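Local atomic coordinates of GTPase-activating protein skywalker (Drosophila melanogaster, PDB entry 5HJQ), a protein that acts as a GTPase-activating protein for Rab35, regulating synaptic vesicle protein turnover through endosomal sorting, and binds phosphoinositides through its TBC domain. Residues 134-148 with 175-187. Sequence-based numbering, arbitrary orientation.
Sequences FYWEMVHQVFGTTEL and AVADRIVNVLGYD
Arg179 reaches from helix 175-187 into a pocket formed by Tyr135, Trp136, Val139 and Phe143, a knob-into-hole fit between helices crossing at 88°, their axes 9.7 Å apart. Its guanidinium lies flat between two residues: Leu148 CD1 sits 3.6 Å above the centre of one face, and the nearly perpendicular Trp136 ring brings its edge atom CZ3 over the rim of the other. A bend at chi3 (68°) turns the group toward the loop after helix 134-143, where NH1 donates to Thr146 O at 2.8 Å; the N-H...O angle of 126° marks this bond as weak. The stronger polar partner is Glu210 of helix 210-221, whose OE2 forms a salt bridge with Arg179 NE and also hydrogen-bonds Tyr135 OH. NH2, at the edge of the Trp136 ring, is also hydrogen-bonded outside the two segments. An alanine in place of Arg179 would remove the guanidinium, probably leaving Glu210 without its positive mate and opening a gap between Trp136 and Leu148.

Between the polar ends, Met138 CB meets Val183 CG1 at 3.6 Å, and Val183 CG2 touches Tyr135 CE1 and Val139 CG2. At the far end, Tyr186 OH donates to Gln141 OE1 at 2.7 Å, in the carbonyl plane, while Gln141 NE2 donates to Glu137 OE2. Val142 CG2 covers one face of the Tyr186 ring, 3.8 Å from its centroid, in a CH-pi contact. Asn182 ND2 is satisfied by Asp178 O and, outside the pair, Met154 O.

This TBC-domain packing, away from the inositol-phosphate pocket, therefore joins an apolar centre to a buried arginine whose charge is probably balanced largely by Glu210.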
ATOM      1  N   PHE A 134      21.215 -13.042  -7.712  1.00 74.91           N
ATOM      2  CA  PHE A 134      21.666 -11.652  -7.645  1.00 67.32           C
ATOM      3  C   PHE A 134      21.503 -11.029  -6.262  1.00 61.97           C
ATOM      4  O   PHE A 134      22.367 -10.276  -5.811  1.00 62.33           O
ATOM      5  CB  PHE A 134      20.914 -10.812  -8.680  1.00 70.89           C
ATOM      6  CG  PHE A 134      21.448  -9.420  -8.837  1.00 71.81           C
ATOM      7  CD1 PHE A 134      22.677  -9.201  -9.434  1.00 70.77           C
ATOM      8  CD2 PHE A 134      20.716  -8.328  -8.399  1.00 70.59           C
ATOM      9  CE1 PHE A 134      23.173  -7.920  -9.583  1.00 75.98           C
ATOM     10  CE2 PHE A 134      21.204  -7.044  -8.548  1.00 73.60           C
ATOM     11  CZ  PHE A 134      22.435  -6.839  -9.139  1.00 74.70           C
ATOM     12  N   TYR A 135      20.399 -11.352  -5.593  1.00 60.14           N
ATOM     13  CA  TYR A 135      20.124 -10.819  -4.263  1.00 56.79           C
ATOM     14  C   TYR A 135      21.252 -11.098  -3.276  1.00 61.90           C
ATOM     15  O   TYR A 135      21.759 -10.190  -2.624  1.00 61.73           O
ATOM     16  CB  TYR A 135      18.819 -11.392  -3.711  1.00 54.13           C
ATOM     17  CG  TYR A 135      18.494 -10.892  -2.321  1.00 58.20           C
ATOM     18  CD1 TYR A 135      18.294  -9.539  -2.083  1.00 53.87           C
ATOM     19  CD2 TYR A 135      18.399 -11.768  -1.246  1.00 56.99           C
ATOM     20  CE1 TYR A 135      18.001  -9.068  -0.816  1.00 51.29           C
ATOM     21  CE2 TYR A 135      18.104 -11.305   0.029  1.00 59.19           C
ATOM     22  CZ  TYR A 135      17.906  -9.950   0.235  1.00 54.85           C
ATOM     23  OH  TYR A 135      17.616  -9.472   1.494  1.00 55.09           O
ATOM     24  N   TRP A 136      21.643 -12.363  -3.179  1.00 63.54           N
ATOM     25  CA  TRP A 136      22.629 -12.780  -2.190  1.00 63.37           C
ATOM     26  C   TRP A 136      24.014 -12.218  -2.482  1.00 62.57           C
ATOM     27  O   TRP A 136      24.816 -12.022  -1.568  1.00 65.73           O
ATOM     28  CB  TRP A 136      22.664 -14.303  -2.109  1.00 60.84           C
ATOM     29  CG  TRP A 136      21.341 -14.836  -1.683  1.00 58.96           C
ATOM     30  CD1 TRP A 136      20.448 -15.531  -2.444  1.00 59.62           C
ATOM     31  CD2 TRP A 136      20.731 -14.667  -0.399  1.00 58.27           C
ATOM     32  NE1 TRP A 136      19.327 -15.825  -1.705  1.00 59.24           N
ATOM     33  CE2 TRP A 136      19.477 -15.305  -0.447  1.00 54.72           C
ATOM     34  CE3 TRP A 136      21.130 -14.047   0.789  1.00 59.82           C
ATOM     35  CZ2 TRP A 136      18.620 -15.342   0.650  1.00 52.86           C
ATOM     36  CZ3 TRP A 136      20.279 -14.085   1.875  1.00 59.33           C
ATOM     37  CH2 TRP A 136      19.038 -14.730   1.800  1.00 60.72           C
ATOM     38  N   GLU A 137      24.290 -11.945  -3.752  1.00 62.88           N
ATOM     39  CA  GLU A 137      25.495 -11.213  -4.112  1.00 65.00           C
ATOM     40  C   GLU A 137      25.472  -9.838  -3.452  1.00 63.94           C
ATOM     41  O   GLU A 137      26.445  -9.422  -2.822  1.00 64.66           O
ATOM     42  CB  GLU A 137      25.616 -11.072  -5.627  1.00 59.69           C
ATOM     43  CG  GLU A 137      26.894 -10.384  -6.070  1.00 59.99           C
ATOM     44  CD  GLU A 137      28.136 -11.126  -5.614  1.00 68.67           C
ATOM     45  OE1 GLU A 137      28.176 -12.370  -5.756  1.00 67.95           O
ATOM     46  OE2 GLU A 137      29.066 -10.466  -5.100  1.00 66.13           O
ATOM     47  N   MET A 138      24.347  -9.145  -3.602  1.00 61.24           N
ATOM     48  CA  MET A 138      24.145  -7.842  -2.976  1.00 64.79           C
ATOM     49  C   MET A 138      24.248  -7.939  -1.457  1.00 63.04           C
ATOM     50  O   MET A 138      24.897  -7.112  -0.818  1.00 58.36           O
ATOM     51  CB  MET A 138      22.785  -7.264  -3.367  1.00 61.94           C
ATOM     52  CG  MET A 138      22.579  -7.056  -4.861  1.00 66.30           C
ATOM     53  SD  MET A 138      23.581  -5.717  -5.532  1.00 73.45           S
ATOM     54  CE  MET A 138      24.937  -6.644  -6.246  1.00 70.51           C
ATOM     55  N   VAL A 139      23.598  -8.954  -0.894  1.00 65.21           N
ATOM     56  CA  VAL A 139      23.649  -9.212   0.543  1.00 64.43           C
ATOM     57  C   VAL A 139      25.086  -9.326   1.028  1.00 64.10           C
ATOM     58  O   VAL A 139      25.447  -8.787   2.075  1.00 61.89           O
ATOM     59  CB  VAL A 139      22.888 -10.504   0.910  1.00 65.11           C
ATOM     60  CG1 VAL A 139      23.097 -10.858   2.379  1.00 62.74           C
ATOM     61  CG2 VAL A 139      21.409 -10.352   0.599  1.00 61.16           C
ATOM     62  N   HIS A 140      25.905 -10.023   0.248  1.00 66.48           N
ATOM     63  CA  HIS A 140      27.299 -10.230   0.603  1.00 69.26           C
ATOM     64  C   HIS A 140      28.073  -8.918   0.556  1.00 65.96           C
ATOM     65  O   HIS A 140      28.748  -8.556   1.517  1.00 64.84           O
ATOM     66  CB  HIS A 140      27.944 -11.256  -0.330  1.00 68.06           C
ATOM     67  CG  HIS A 140      28.875 -12.200   0.363  1.00 74.74           C
ATOM     68  ND1 HIS A 140      28.431 -13.292   1.079  1.00 76.03           N
ATOM     69  CD2 HIS A 140      30.226 -12.216   0.455  1.00 77.12           C
ATOM     70  CE1 HIS A 140      29.466 -13.940   1.578  1.00 76.80           C
ATOM     71  NE2 HIS A 140      30.568 -13.310   1.214  1.00 78.59           N
ATOM     72  N   GLN A 141      27.966  -8.210  -0.565  1.00 64.49           N
ATOM     73  CA  GLN A 141      28.698  -6.961  -0.764  1.00 58.93           C
ATOM     74  C   GLN A 141      28.425  -5.938   0.338  1.00 62.31           C
ATOM     75  O   GLN A 141      29.318  -5.185   0.731  1.00 62.84           O
ATOM     76  CB  GLN A 141      28.356  -6.358  -2.128  1.00 57.70           C
ATOM     77  CG  GLN A 141      28.749  -7.231  -3.312  1.00 59.30           C
ATOM     78  CD  GLN A 141      28.592  -6.516  -4.641  1.00 62.48           C
ATOM     79  OE1 GLN A 141      28.280  -5.326  -4.686  1.00 57.77           O
ATOM     80  NE2 GLN A 141      28.806  -7.242  -5.733  1.00 60.18           N
ATOM     81  N   VAL A 142      27.197  -5.922   0.845  1.00 59.76           N
ATOM     82  CA  VAL A 142      26.828  -4.986   1.901  1.00 63.99           C
ATOM     83  C   VAL A 142      27.300  -5.456   3.272  1.00 65.62           C
ATOM     84  O   VAL A 142      28.004  -4.734   3.978  1.00 67.73           O
ATOM     85  CB  VAL A 142      25.301  -4.760   1.956  1.00 65.77           C
ATOM     86  CG1 VAL A 142      24.942  -3.853   3.126  1.00 63.13           C
ATOM     87  CG2 VAL A 142      24.801  -4.166   0.650  1.00 62.15           C
ATOM     88  N   PHE A 143      26.912  -6.673   3.642  1.00 63.35           N
ATOM     89  CA  PHE A 143      27.113  -7.143   5.007  1.00 65.50           C
ATOM     90  C   PHE A 143      28.351  -8.023   5.180  1.00 65.53           C
ATOM     91  O   PHE A 143      28.801  -8.250   6.303  1.00 66.24           O
ATOM     92  CB  PHE A 143      25.867  -7.895   5.481  1.00 66.00           C
ATOM     93  CG  PHE A 143      24.650  -7.021   5.602  1.00 65.18           C
ATOM     94  CD1 PHE A 143      24.428  -6.277   6.749  1.00 67.18           C
ATOM     95  CD2 PHE A 143      23.733  -6.937   4.566  1.00 61.84           C
ATOM     96  CE1 PHE A 143      23.313  -5.468   6.864  1.00 63.99           C
ATOM     97  CE2 PHE A 143      22.615  -6.130   4.676  1.00 64.36           C
ATOM     98  CZ  PHE A 143      22.407  -5.392   5.825  1.00 63.55           C
ATOM     99  N   GLY A 144      28.899  -8.516   4.075  1.00 64.82           N
ATOM    100  CA  GLY A 144      30.100  -9.332   4.131  1.00 65.66           C
ATOM    101  C   GLY A 144      29.818 -10.783   4.468  1.00 71.15           C
ATOM    102  O   GLY A 144      30.740 -11.584   4.625  1.00 67.24           O
ATOM    103  N   THR A 145      28.538 -11.124   4.574  1.00 71.75           N
ATOM    104  CA  THR A 145      28.137 -12.472   4.956  1.00 73.74           C
ATOM    105  C   THR A 145      26.687 -12.765   4.577  1.00 73.76           C
ATOM    106  O   THR A 145      25.876 -11.852   4.425  1.00 74.45           O
ATOM    107  CB  THR A 145      28.313 -12.693   6.470  1.00 71.89           C
ATOM    108  OG1 THR A 145      27.777 -13.970   6.834  1.00 69.35           O
ATOM    109  CG2 THR A 145      27.589 -11.600   7.256  1.00 68.22           C
ATOM    110  N   THR A 146      26.376 -14.047   4.422  1.00 75.26           N
ATOM    111  CA  THR A 146      25.013 -14.488   4.160  1.00 70.39           C
ATOM    112  C   THR A 146      24.226 -14.504   5.468  1.00 66.52           C
ATOM    113  O   THR A 146      23.015 -14.279   5.492  1.00 63.27           O
ATOM    114  CB  THR A 146      25.004 -15.891   3.507  1.00 73.72           C
ATOM    115  OG1 THR A 146      25.562 -15.809   2.189  1.00 79.13           O
ATOM    116  CG2 THR A 146      23.594 -16.446   3.414  1.00 73.08           C
ATOM    117  N   GLU A 147      24.945 -14.744   6.560  1.00 70.77           N
ATOM    118  CA  GLU A 147      24.348 -14.925   7.878  1.00 70.73           C
ATOM    119  C   GLU A 147      23.586 -13.695   8.372  1.00 71.71           C
ATOM    120  O   GLU A 147      24.095 -12.573   8.327  1.00 70.24           O
ATOM    121  CB  GLU A 147      25.440 -15.301   8.884  1.00 72.79           C
ATOM    122  CG  GLU A 147      24.957 -15.486  10.315  1.00 78.07           C
ATOM    123  CD  GLU A 147      26.097 -15.774  11.274  1.00 81.43           C
ATOM    124  OE1 GLU A 147      27.115 -16.344  10.831  1.00 88.39           O
ATOM    125  OE2 GLU A 147      25.975 -15.436  12.470  1.00 85.61           O
ATOM    126  N   LEU A 148      22.362 -13.922   8.842  1.00 72.09           N
ATOM    127  CA  LEU A 148      21.534 -12.856   9.392  1.00 71.13           C
ATOM    128  C   LEU A 148      22.041 -12.413  10.760  1.00 74.35           C
ATOM    129  O   LEU A 148      22.259 -13.234  11.648  1.00 79.87           O
ATOM    130  CB  LEU A 148      20.074 -13.306   9.505  1.00 69.61           C
ATOM    131  CG  LEU A 148      19.056 -12.236   9.913  1.00 70.81           C
ATOM    132  CD1 LEU A 148      18.807 -11.263   8.769  1.00 56.43           C
ATOM    133  CD2 LEU A 148      17.749 -12.871  10.378  1.00 70.64           C
ATOM    134  N   ALA A 175      14.023  -8.437  10.968  1.00 64.84           N
ATOM    135  CA  ALA A 175      15.446  -8.375  10.654  1.00 62.22           C
ATOM    136  C   ALA A 175      15.690  -8.645   9.174  1.00 61.15           C
ATOM    137  O   ALA A 175      16.605  -8.086   8.571  1.00 62.45           O
ATOM    138  CB  ALA A 175      16.219  -9.364  11.506  1.00 70.37           C
ATOM    139  N   VAL A 176      14.861  -9.507   8.598  1.00 57.63           N
ATOM    140  CA  VAL A 176      14.938  -9.818   7.178  1.00 59.26           C
ATOM    141  C   VAL A 176      14.505  -8.606   6.353  1.00 56.15           C
ATOM    142  O   VAL A 176      15.147  -8.250   5.361  1.00 54.24           O
ATOM    143  CB  VAL A 176      14.063 -11.036   6.824  1.00 53.90           C
ATOM    144  CG1 VAL A 176      13.824 -11.106   5.330  1.00 47.52           C
ATOM    145  CG2 VAL A 176      14.702 -12.318   7.339  1.00 59.04           C
ATOM    146  N   ALA A 177      13.410  -7.980   6.776  1.00 57.71           N
ATOM    147  CA  ALA A 177      12.929  -6.752   6.151  1.00 60.94           C
ATOM    148  C   ALA A 177      14.021  -5.691   6.151  1.00 54.39           C
ATOM    149  O   ALA A 177      14.280  -5.053   5.131  1.00 56.06           O
ATOM    150  CB  ALA A 177      11.691  -6.241   6.868  1.00 57.01           C
ATOM    151  N   ASP A 178      14.666  -5.524   7.302  1.00 59.63           N
ATOM    152  CA  ASP A 178      15.764  -4.575   7.445  1.00 63.12           C
ATOM    153  C   ASP A 178      16.888  -4.867   6.462  1.00 62.09           C
ATOM    154  O   ASP A 178      17.516  -3.947   5.936  1.00 64.96           O
ATOM    155  CB  ASP A 178      16.310  -4.591   8.874  1.00 63.24           C
ATOM    156  CG  ASP A 178      15.272  -4.182   9.901  1.00 65.43           C
ATOM    157  OD1 ASP A 178      14.357  -3.410   9.545  1.00 61.46           O
ATOM    158  OD2 ASP A 178      15.375  -4.630  11.064  1.00 67.18           O
ATOM    159  N   ARG A 179      17.139  -6.148   6.210  1.00 56.39           N
ATOM    160  CA  ARG A 179      18.182  -6.537   5.271  1.00 56.68           C
ATOM    161  C   ARG A 179      17.783  -6.208   3.837  1.00 53.08           C
ATOM    162  O   ARG A 179      18.610  -5.753   3.047  1.00 56.76           O
ATOM    163  CB  ARG A 179      18.506  -8.029   5.399  1.00 58.88           C
ATOM    164  CG  ARG A 179      19.548  -8.508   4.402  1.00 50.70           C
ATOM    165  CD  ARG A 179      20.280  -9.747   4.897  1.00 66.15           C
ATOM    166  NE  ARG A 179      19.417 -10.923   4.960  1.00 60.42           N
ATOM    167  CZ  ARG A 179      19.812 -12.110   5.407  1.00 62.41           C
ATOM    168  NH1 ARG A 179      21.055 -12.276   5.835  1.00 61.70           N
ATOM    169  NH2 ARG A 179      18.965 -13.130   5.430  1.00 61.74           N
ATOM    170  N   ILE A 180      16.518  -6.440   3.503  1.00 49.60           N
ATOM    171  CA  ILE A 180      16.033  -6.183   2.151  1.00 53.72           C
ATOM    172  C   ILE A 180      16.113  -4.700   1.788  1.00 54.63           C
ATOM    173  O   ILE A 180      16.604  -4.345   0.714  1.00 52.85           O
ATOM    174  CB  ILE A 180      14.581  -6.664   1.966  1.00 53.28           C
ATOM    175  CG1 ILE A 180      14.494  -8.183   2.112  1.00 57.02           C
ATOM    176  CG2 ILE A 180      14.058  -6.250   0.600  1.00 52.01           C
ATOM    177  CD1 ILE A 180      13.130  -8.743   1.757  1.00 49.38           C
ATOM    178  N   VAL A 181      15.637  -3.836   2.681  1.00 51.52           N
ATOM    179  CA  VAL A 181      15.632  -2.400   2.407  1.00 59.56           C
ATOM    180  C   VAL A 181      17.056  -1.848   2.357  1.00 57.60           C
ATOM    181  O   VAL A 181      17.328  -0.881   1.644  1.00 60.71           O
ATOM    182  CB  VAL A 181      14.801  -1.615   3.451  1.00 55.07           C
ATOM    183  CG1 VAL A 181      13.350  -2.063   3.420  1.00 49.65           C
ATOM    184  CG2 VAL A 181      15.379  -1.781   4.847  1.00 61.64           C
ATOM    185  N   ASN A 182      17.966  -2.471   3.102  1.00 63.72           N
ATOM    186  CA  ASN A 182      19.376  -2.106   3.041  1.00 62.50           C
ATOM    187  C   ASN A 182      19.950  -2.424   1.671  1.00 60.65           C
ATOM    188  O   ASN A 182      20.668  -1.614   1.084  1.00 64.25           O
ATOM    189  CB  ASN A 182      20.176  -2.831   4.124  1.00 64.09           C
ATOM    190  CG  ASN A 182      20.305  -2.014   5.397  1.00 63.46           C
ATOM    191  OD1 ASN A 182      21.339  -1.394   5.647  1.00 66.29           O
ATOM    192  ND2 ASN A 182      19.256  -2.012   6.209  1.00 60.21           N
ATOM    193  N   VAL A 183      19.623  -3.612   1.171  1.00 55.25           N
ATOM    194  CA  VAL A 183      20.052  -4.042  -0.152  1.00 55.00           C
ATOM    195  C   VAL A 183      19.475  -3.133  -1.233  1.00 55.89           C
ATOM    196  O   VAL A 183      20.190  -2.703  -2.141  1.00 59.16           O
ATOM    197  CB  VAL A 183      19.636  -5.501  -0.431  1.00 59.41           C
ATOM    198  CG1 VAL A 183      19.849  -5.846  -1.895  1.00 53.68           C
ATOM    199  CG2 VAL A 183      20.410  -6.461   0.470  1.00 55.60           C
ATOM    200  N   LEU A 184      18.181  -2.844  -1.129  1.00 56.42           N
ATOM    201  CA  LEU A 184      17.512  -1.962  -2.079  1.00 57.03           C
ATOM    202  C   LEU A 184      18.166  -0.588  -2.103  1.00 53.49           C
ATOM    203  O   LEU A 184      18.470  -0.063  -3.174  1.00 55.37           O
ATOM    204  CB  LEU A 184      16.026  -1.840  -1.745  1.00 54.64           C
ATOM    205  CG  LEU A 184      15.198  -3.025  -2.245  1.00 57.05           C
ATOM    206  CD1 LEU A 184      13.750  -2.920  -1.805  1.00 52.44           C
ATOM    207  CD2 LEU A 184      15.292  -3.129  -3.760  1.00 55.76           C
ATOM    208  N   GLY A 185      18.401  -0.025  -0.921  1.00 56.16           N
ATOM    209  CA  GLY A 185      19.079   1.255  -0.803  1.00 58.69           C
ATOM    210  C   GLY A 185      20.469   1.224  -1.410  1.00 60.65           C
ATOM    211  O   GLY A 185      20.957   2.229  -1.929  1.00 57.52           O
ATOM    212  N   TYR A 186      21.102   0.057  -1.356  1.00 59.13           N
ATOM    213  CA  TYR A 186      22.445  -0.124  -1.896  1.00 57.19           C
ATOM    214  C   TYR A 186      22.452  -0.230  -3.419  1.00 59.08           C
ATOM    215  O   TYR A 186      23.348   0.298  -4.079  1.00 59.93           O
ATOM    216  CB  TYR A 186      23.088  -1.371  -1.286  1.00 59.65           C
ATOM    217  CG  TYR A 186      24.414  -1.760  -1.904  1.00 60.02           C
ATOM    218  CD1 TYR A 186      25.530  -0.938  -1.785  1.00 53.87           C
ATOM    219  CD2 TYR A 186      24.553  -2.963  -2.589  1.00 61.65           C
ATOM    220  CE1 TYR A 186      26.748  -1.303  -2.342  1.00 64.57           C
ATOM    221  CE2 TYR A 186      25.766  -3.338  -3.146  1.00 53.68           C
ATOM    222  CZ  TYR A 186      26.858  -2.505  -3.019  1.00 57.84           C
ATOM    223  OH  TYR A 186      28.066  -2.866  -3.574  1.00 59.81           O
ATOM    224  N   ASP A 187      21.457  -0.914  -3.973  1.00 58.61           N
ATOM    225  CA  ASP A 187      21.404  -1.152  -5.413  1.00 62.20           C
ATOM    226  C   ASP A 187      20.611  -0.067  -6.142  1.00 62.26           C
ATOM    227  O   ASP A 187      20.793   0.147  -7.341  1.00 64.46           O
ATOM    228  CB  ASP A 187      20.795  -2.525  -5.705  1.00 57.80           C
ATOM    229  CG  ASP A 187      21.083  -3.001  -7.115  1.00 64.01           C
ATOM    230  OD1 ASP A 187      22.246  -2.889  -7.557  1.00 65.23           O
ATOM    231  OD2 ASP A 187      20.146  -3.484  -7.784  1.00 73.76           O
TER